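Long-range contacts in cohesin (Archaeoglobus fulgidus, PDB 2XDH), which probably docks onto dockerin modules, as cohesins do, within a longer archaeal protein tentatively linked to carbohydrate binding: residues E25-V30 and N76-D81; Q50-Q55 and D81-Y86. One frame throughout, in Å; residues are numbered along the deposited sequence. Where two conformers were deposited one is given.

Contact 1. Residues E25-V30 and N76-D81; sequences ENADKV and NGISGD. With SO4 (sulfate ion), chain E.
Asp-81 turns its carboxylate back along the chain to meet the backbone of Asn-26, at one end of an antiparallel pairing in the cohesin beta-sandwich. Asn-26 N donates to Asp-81 OD1 over 2.8 Å, almost straight at 170° and nearly in line with the C-O bond. The two side chains run side by side in the same direction, with amide and carboxylate planes 79° apart, and a water clamps their ends by donating to Asn-26 OD1 and, at 2.6 Å, to Asp-81 OD2. Glu-25 was deposited in two conformers, so both its right-angled crossing of Asp-81 and the closeness of the two carboxylates are doubtful.

Two G1 beta bulges shape the pairing: Asn-26 and Ala-27 face Gly-80, while Lys-29 and Val-30 face Ile-78. Asn-26 and Lys-29 both take the left-handed backbone conformation with positive phi. At the second bulge Ser-79 fills in for a backbone acceptor. With OG beside its own N (chi1 -61°), it takes the N-H of Lys-29 at 2.8 Å from Lys-29 N. A water also joins Ser-79 OG to Asp-28 OD1.

On the other face Ala-27, Val-30 and Ile-78 are buried together, Val-30 CB lying 4.3 Å from Ile-78 CB. Asp-28 and Lys-29 instead turn outward to salt bridges, Asp-28 with Lys-29 of the third subunit and Lys-29 with Asp-28 of the second; a sulfate gets a weak bond from Lys-29 NZ. Val-30 O accepts from Ile-78 N at 2.8 Å and also meets Gly-77 CA in a 3.2 Å CA-H...O contact.

Contact 2. Residues Q50-Q55 and D81-Y86; sequences QGSLTQ and DGSLFY
The turn that follows strand 43-50 is pinned to strand 82-91 by two serines, Ser-52 and Ser-83, each hydroxyl oxygen accepting the other's backbone N-H. Ser-52 N reaches Ser-83 OG at 2.7 Å along a nearly straight line (172°), and Ser-83 N returns a bond to Ser-52 OG at 3.1 Å. Next to this exchange, Leu-53 N donates to Ser-83 O nearly along the carbonyl axis, while Leu-53 CD1 rests 3.5 Å from Gly-82 CA. The strand is kinked here by a classic beta bulge, Leu-84 and Phe-85 both facing Val-22, within the jelly-roll sandwich of the cohesin domain. Thr-54 reaches the kink from the turn. Its OG1, set between backbone N and carbonyl carbon (chi1 51°), donates to Leu-84 O at 2.6 Å from above the carbonyl plane and accepts from Gly-51 N. A valine here would lack the hydroxyl, which would probably cost Leu-84 O this short-range donor and Gly-51 N its acceptor, leaving the turn less firmly tied to the bulge. Gly-51, with no side chain, lets its backbone lie close against the strand, Gly-51 C being 3.5 Å from Ser-83 O.

How the contacts relate
The centres of the two contacts lie 11 Å apart, on the same side of the chain's centre, and Asp-81 belongs to both. Along the chain their segments alternate: 25-30, 50-55, 76-81, then 81-86. Strand 77-79 leads through Asp-81 into strand 82-91, so the single run 76-86 joins the two, first pairing with 25-30 and then receiving the turn 50-55. Strands 17-38 and 82-91 are neighbours in the same sheet of the cohesin domain. The contacts also touch directly, Ile-78 CG2 packing 3.9 Å from Leu-53 CD1 and Ile-78 CD1 equally close to Thr-54 CG2. Contact 1 thus lies toward the subunit interface, whereas contact 2 stays within its own chain.

Contact 1. Residues E25-V30 and N76-D81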
loop_
_atom_site.group_PDB
_atom_site.type_symbol
_atom_site.label_atom_id
_atom_site.label_comp_id
_atom_site.label_asym_id
_atom_site.label_seq_id
_atom_site.Cartn_x
_atom_site.Cartn_y
_atom_site.Cartn_z
ATOM N N GLU A 25 -13.374 1.544 8.121
ATOM C CA GLU A 25 -13.256 2.238 6.853
ATOM C C GLU A 25 -11.780 2.462 6.541
ATOM O O GLU A 25 -11.001 2.835 7.426
ATOM C CB GLU A 25 -14.015 3.569 6.913
ATOM C CG GLU A 25 -15.495 3.400 7.290
ATOM C CD GLU A 25 -16.294 2.636 6.238
ATOM O OE1 GLU A 25 -16.099 2.919 5.039
ATOM O OE2 GLU A 25 -17.107 1.747 6.605
ATOM N N ASN A 26 -11.404 2.190 5.294
ATOM C CA ASN A 26 -10.025 2.317 4.838
ATOM C C ASN A 26 -9.039 1.445 5.602
ATOM O O ASN A 26 -7.933 1.870 5.920
ATOM C CB ASN A 26 -9.603 3.775 4.878
ATOM C CG ASN A 26 -10.545 4.654 4.077
ATOM O OD1 ASN A 26 -10.801 4.395 2.902
ATOM N ND2 ASN A 26 -11.105 5.659 4.723
ATOM N N ALA A 27 -9.443 0.216 5.905
ATOM C CA ALA A 27 -8.513 -0.741 6.492
ATOM C C ALA A 27 -7.432 -1.105 5.475
ATOM O O ALA A 27 -7.702 -1.226 4.274
ATOM C CB ALA A 27 -9.265 -2.008 6.946
ATOM N N ASP A 28 -6.212 -1.311 5.955
ATOM C CA ASP A 28 -5.104 -1.665 5.071
ATOM C C ASP A 28 -4.361 -2.875 5.634
ATOM O O ASP A 28 -3.441 -2.740 6.456
ATOM C CB ASP A 28 -4.175 -0.457 4.905
ATOM C CG ASP A 28 -2.996 -0.735 3.983
ATOM O OD1 ASP A 28 -3.073 -1.701 3.193
ATOM O OD2 ASP A 28 -1.999 0.033 4.042
ATOM N N LYS A 29 -4.793 -4.065 5.220
ATOM C CA LYS A 29 -4.170 -5.308 5.665
ATOM C C LYS A 29 -4.103 -5.438 7.185
ATOM O O LYS A 29 -3.077 -5.816 7.751
ATOM C CB LYS A 29 -2.779 -5.449 5.038
ATOM C CG LYS A 29 -2.846 -5.479 3.505
ATOM C CD LYS A 29 -1.474 -5.629 2.871
ATOM C CE LYS A 29 -1.527 -5.287 1.386
ATOM N NZ LYS A 29 -0.187 -5.411 0.750
ATOM N N VAL A 30 -5.217 -5.155 7.845
ATOM C CA VAL A 30 -5.297 -5.335 9.289
ATOM C C VAL A 30 -5.313 -6.806 9.630
ATOM O O VAL A 30 -6.074 -7.577 9.045
ATOM C CB VAL A 30 -6.551 -4.644 9.853
ATOM C CG1 VAL A 30 -6.769 -4.982 11.328
ATOM C CG2 VAL A 30 -6.441 -3.137 9.640
ATOM N N ASN A 76 -5.271 -13.437 6.682
ATOM C CA ASN A 76 -5.420 -12.911 5.311
ATOM C C ASN A 76 -5.248 -11.399 5.229
ATOM O O ASN A 76 -4.935 -10.837 4.163
ATOM C CB ASN A 76 -6.805 -13.215 4.740
ATOM C CG ASN A 76 -7.130 -14.690 4.744
ATOM O OD1 ASN A 76 -6.732 -15.421 3.843
ATOM N ND2 ASN A 76 -7.878 -15.130 5.749
ATOM N N GLY A 77 -5.485 -10.737 6.350
ATOM C CA GLY A 77 -5.577 -9.292 6.349
ATOM C C GLY A 77 -6.981 -8.846 5.991
ATOM O O GLY A 77 -7.641 -9.450 5.157
ATOM N N ILE A 78 -7.432 -7.789 6.648
ATOM C CA ILE A 78 -8.704 -7.141 6.360
ATOM C C ILE A 78 -8.407 -5.779 5.766
ATOM O O ILE A 78 -7.639 -5.001 6.347
ATOM C CB ILE A 78 -9.494 -6.957 7.672
ATOM C CG1 ILE A 78 -9.927 -8.333 8.210
ATOM C CG2 ILE A 78 -10.716 -6.086 7.471
ATOM C CD1 ILE A 78 -10.514 -8.265 9.636
ATOM N N SER A 79 -8.986 -5.486 4.608
ATOM C CA SER A 79 -8.772 -4.199 3.953
ATOM C C SER A 79 -10.091 -3.624 3.460
ATOM O O SER A 79 -11.070 -4.355 3.300
ATOM C CB SER A 79 -7.827 -4.363 2.746
ATOM O OG SER A 79 -6.555 -4.840 3.162
ATOM N N GLY A 80 -10.105 -2.321 3.198
ATOM C CA GLY A 80 -11.273 -1.658 2.644
ATOM C C GLY A 80 -12.311 -1.282 3.689
ATOM O O GLY A 80 -11.977 -1.003 4.844
ATOM N N ASP A 81 -13.573 -1.254 3.276
ATOM C CA ASP A 81 -14.657 -0.821 4.145
ATOM C C ASP A 81 -15.613 -1.994 4.347
ATOM O O ASP A 81 -15.832 -2.769 3.427
ATOM C CB ASP A 81 -15.461 0.292 3.495
ATOM C CG ASP A 81 -14.614 1.492 3.084
ATOM O OD1 ASP A 81 -13.459 1.634 3.528
ATOM O OD2 ASP A 81 -15.136 2.316 2.314
HETATM S S SO4 E . 1.507 -1.632 1.656
HETATM O O1 SO4 E . 2.008 -1.718 0.287
HETATM O O2 SO4 E . 2.306 -2.493 2.523
HETATM O O3 SO4 E . 0.112 -2.064 1.692
HETATM O O4 SO4 E . 1.601 -0.250 2.122
HETATM O O HOH W 1 -13.553 4.284 1.662
HETATM O O HOH W 2 -4.769 -3.317 1.313
#

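Contact 2. Residues Q50-Q55 and D81-Y86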
loop_
_atom_site.group_PDB
_atom_site.type_symbol
_atom_site.label_atom_id
_atom_site.label_comp_id
_atom_site.label_asym_id
_atom_site.label_seq_id
_atom_site.Cartn_x
_atom_site.Cartn_y
_atom_site.Cartn_z
ATOM N N GLN A 50 -20.407 -12.061 13.581
ATOM C CA GLN A 50 -19.383 -11.641 12.621
ATOM C C GLN A 50 -20.014 -10.752 11.563
ATOM O O GLN A 50 -21.206 -10.873 11.263
ATOM C CB GLN A 50 -18.680 -12.868 11.994
ATOM C CG GLN A 50 -17.639 -13.495 12.923
ATOM C CD GLN A 50 -17.472 -14.995 12.734
ATOM O OE1 GLN A 50 -18.266 -15.780 13.244
ATOM N NE2 GLN A 50 -16.419 -15.400 12.021
ATOM N N GLY A 51 -19.211 -9.850 11.005
ATOM C CA GLY A 51 -19.686 -8.915 10.002
ATOM C C GLY A 51 -19.249 -9.309 8.606
ATOM O O GLY A 51 -18.782 -10.433 8.399
ATOM N N SER A 52 -19.401 -8.388 7.652
ATOM C CA SER A 52 -19.160 -8.704 6.243
ATOM C C SER A 52 -17.688 -9.000 5.966
ATOM O O SER A 52 -17.349 -9.654 4.985
ATOM C CB SER A 52 -19.633 -7.558 5.337
ATOM O OG SER A 52 -18.840 -6.388 5.511
ATOM N N LEU A 53 -16.806 -8.524 6.834
ATOM C CA LEU A 53 -15.374 -8.692 6.601
ATOM C C LEU A 53 -14.766 -9.824 7.412
ATOM O O LEU A 53 -13.629 -10.199 7.180
ATOM C CB LEU A 53 -14.620 -7.397 6.935
ATOM C CG LEU A 53 -14.960 -6.195 6.069
ATOM C CD1 LEU A 53 -14.304 -4.913 6.645
ATOM C CD2 LEU A 53 -14.486 -6.455 4.648
ATOM N N THR A 54 -15.511 -10.350 8.379
ATOM C CA THR A 54 -14.914 -11.230 9.374
ATOM C C THR A 54 -15.612 -12.596 9.424
ATOM O O THR A 54 -15.477 -13.311 10.405
ATOM C CB THR A 54 -14.964 -10.596 10.780
ATOM O OG1 THR A 54 -16.302 -10.156 11.041
ATOM C CG2 THR A 54 -14.006 -9.384 10.889
ATOM N N GLN A 55 -16.368 -12.935 8.376
ATOM C CA GLN A 55 -17.090 -14.208 8.326
ATOM C C GLN A 55 -16.138 -15.388 8.512
ATOM O O GLN A 55 -16.535 -16.448 8.987
ATOM C CB GLN A 55 -17.823 -14.367 6.989
ATOM C CG GLN A 55 -19.029 -13.456 6.787
ATOM C CD GLN A 55 -20.138 -13.747 7.774
ATOM O OE1 GLN A 55 -20.587 -14.879 7.891
ATOM N NE2 GLN A 55 -20.572 -12.732 8.497
ATOM N N ASP A 81 -13.573 -1.254 3.276
ATOM C CA ASP A 81 -14.657 -0.821 4.145
ATOM C C ASP A 81 -15.613 -1.994 4.347
ATOM O O ASP A 81 -15.832 -2.769 3.427
ATOM C CB ASP A 81 -15.461 0.292 3.495
ATOM C CG ASP A 81 -14.614 1.492 3.084
ATOM O OD1 ASP A 81 -13.459 1.634 3.528
ATOM O OD2 ASP A 81 -15.136 2.316 2.314
ATOM N N GLY A 82 -16.220 -2.088 5.521
ATOM C CA GLY A 82 -17.208 -3.125 5.767
ATOM C C GLY A 82 -17.462 -3.284 7.253
ATOM O O GLY A 82 -16.861 -2.586 8.060
ATOM N N SER A 83 -18.365 -4.188 7.621
ATOM C CA SER A 83 -18.634 -4.425 9.030
ATOM C C SER A 83 -17.661 -5.439 9.630
ATOM O O SER A 83 -17.310 -6.444 8.998
ATOM C CB SER A 83 -20.083 -4.879 9.230
ATOM O OG SER A 83 -20.407 -5.926 8.337
ATOM N N LEU A 84 -17.231 -5.151 10.853
ATOM C CA LEU A 84 -16.391 -6.042 11.646
ATOM C C LEU A 84 -17.261 -6.987 12.454
ATOM O O LEU A 84 -16.926 -8.154 12.638
ATOM C CB LEU A 84 -15.516 -5.227 12.601
ATOM C CG LEU A 84 -14.480 -4.337 11.920
ATOM C CD1 LEU A 84 -13.729 -3.526 12.969
ATOM C CD2 LEU A 84 -13.524 -5.215 11.107
ATOM N N PHE A 85 -18.373 -6.468 12.961
ATOM C CA PHE A 85 -19.337 -7.307 13.671
ATOM C C PHE A 85 -20.644 -6.551 13.820
ATOM O O PHE A 85 -20.699 -5.354 13.556
ATOM C CB PHE A 85 -18.802 -7.793 15.026
ATOM C CG PHE A 85 -18.443 -6.676 16.002
ATOM C CD1 PHE A 85 -19.355 -6.256 16.964
ATOM C CD2 PHE A 85 -17.187 -6.088 15.976
ATOM C CE1 PHE A 85 -19.035 -5.254 17.874
ATOM C CE2 PHE A 85 -16.847 -5.080 16.882
ATOM C CZ PHE A 85 -17.779 -4.660 17.833
ATOM N N TYR A 86 -21.695 -7.265 14.203
ATOM C CA TYR A 86 -23.015 -6.683 14.424
ATOM C C TYR A 86 -23.379 -7.044 15.852
ATOM O O TYR A 86 -23.088 -8.155 16.303
ATOM C CB TYR A 86 -24.053 -7.304 13.465
ATOM C CG TYR A 86 -24.074 -6.695 12.079
ATOM C CD1 TYR A 86 -24.925 -5.627 11.784
ATOM C CD2 TYR A 86 -23.256 -7.183 11.058
ATOM C CE1 TYR A 86 -24.959 -5.054 10.515
ATOM C CE2 TYR A 86 -23.277 -6.606 9.779
ATOM C CZ TYR A 86 -24.134 -5.541 9.523
ATOM O OH TYR A 86 -24.176 -4.951 8.277
#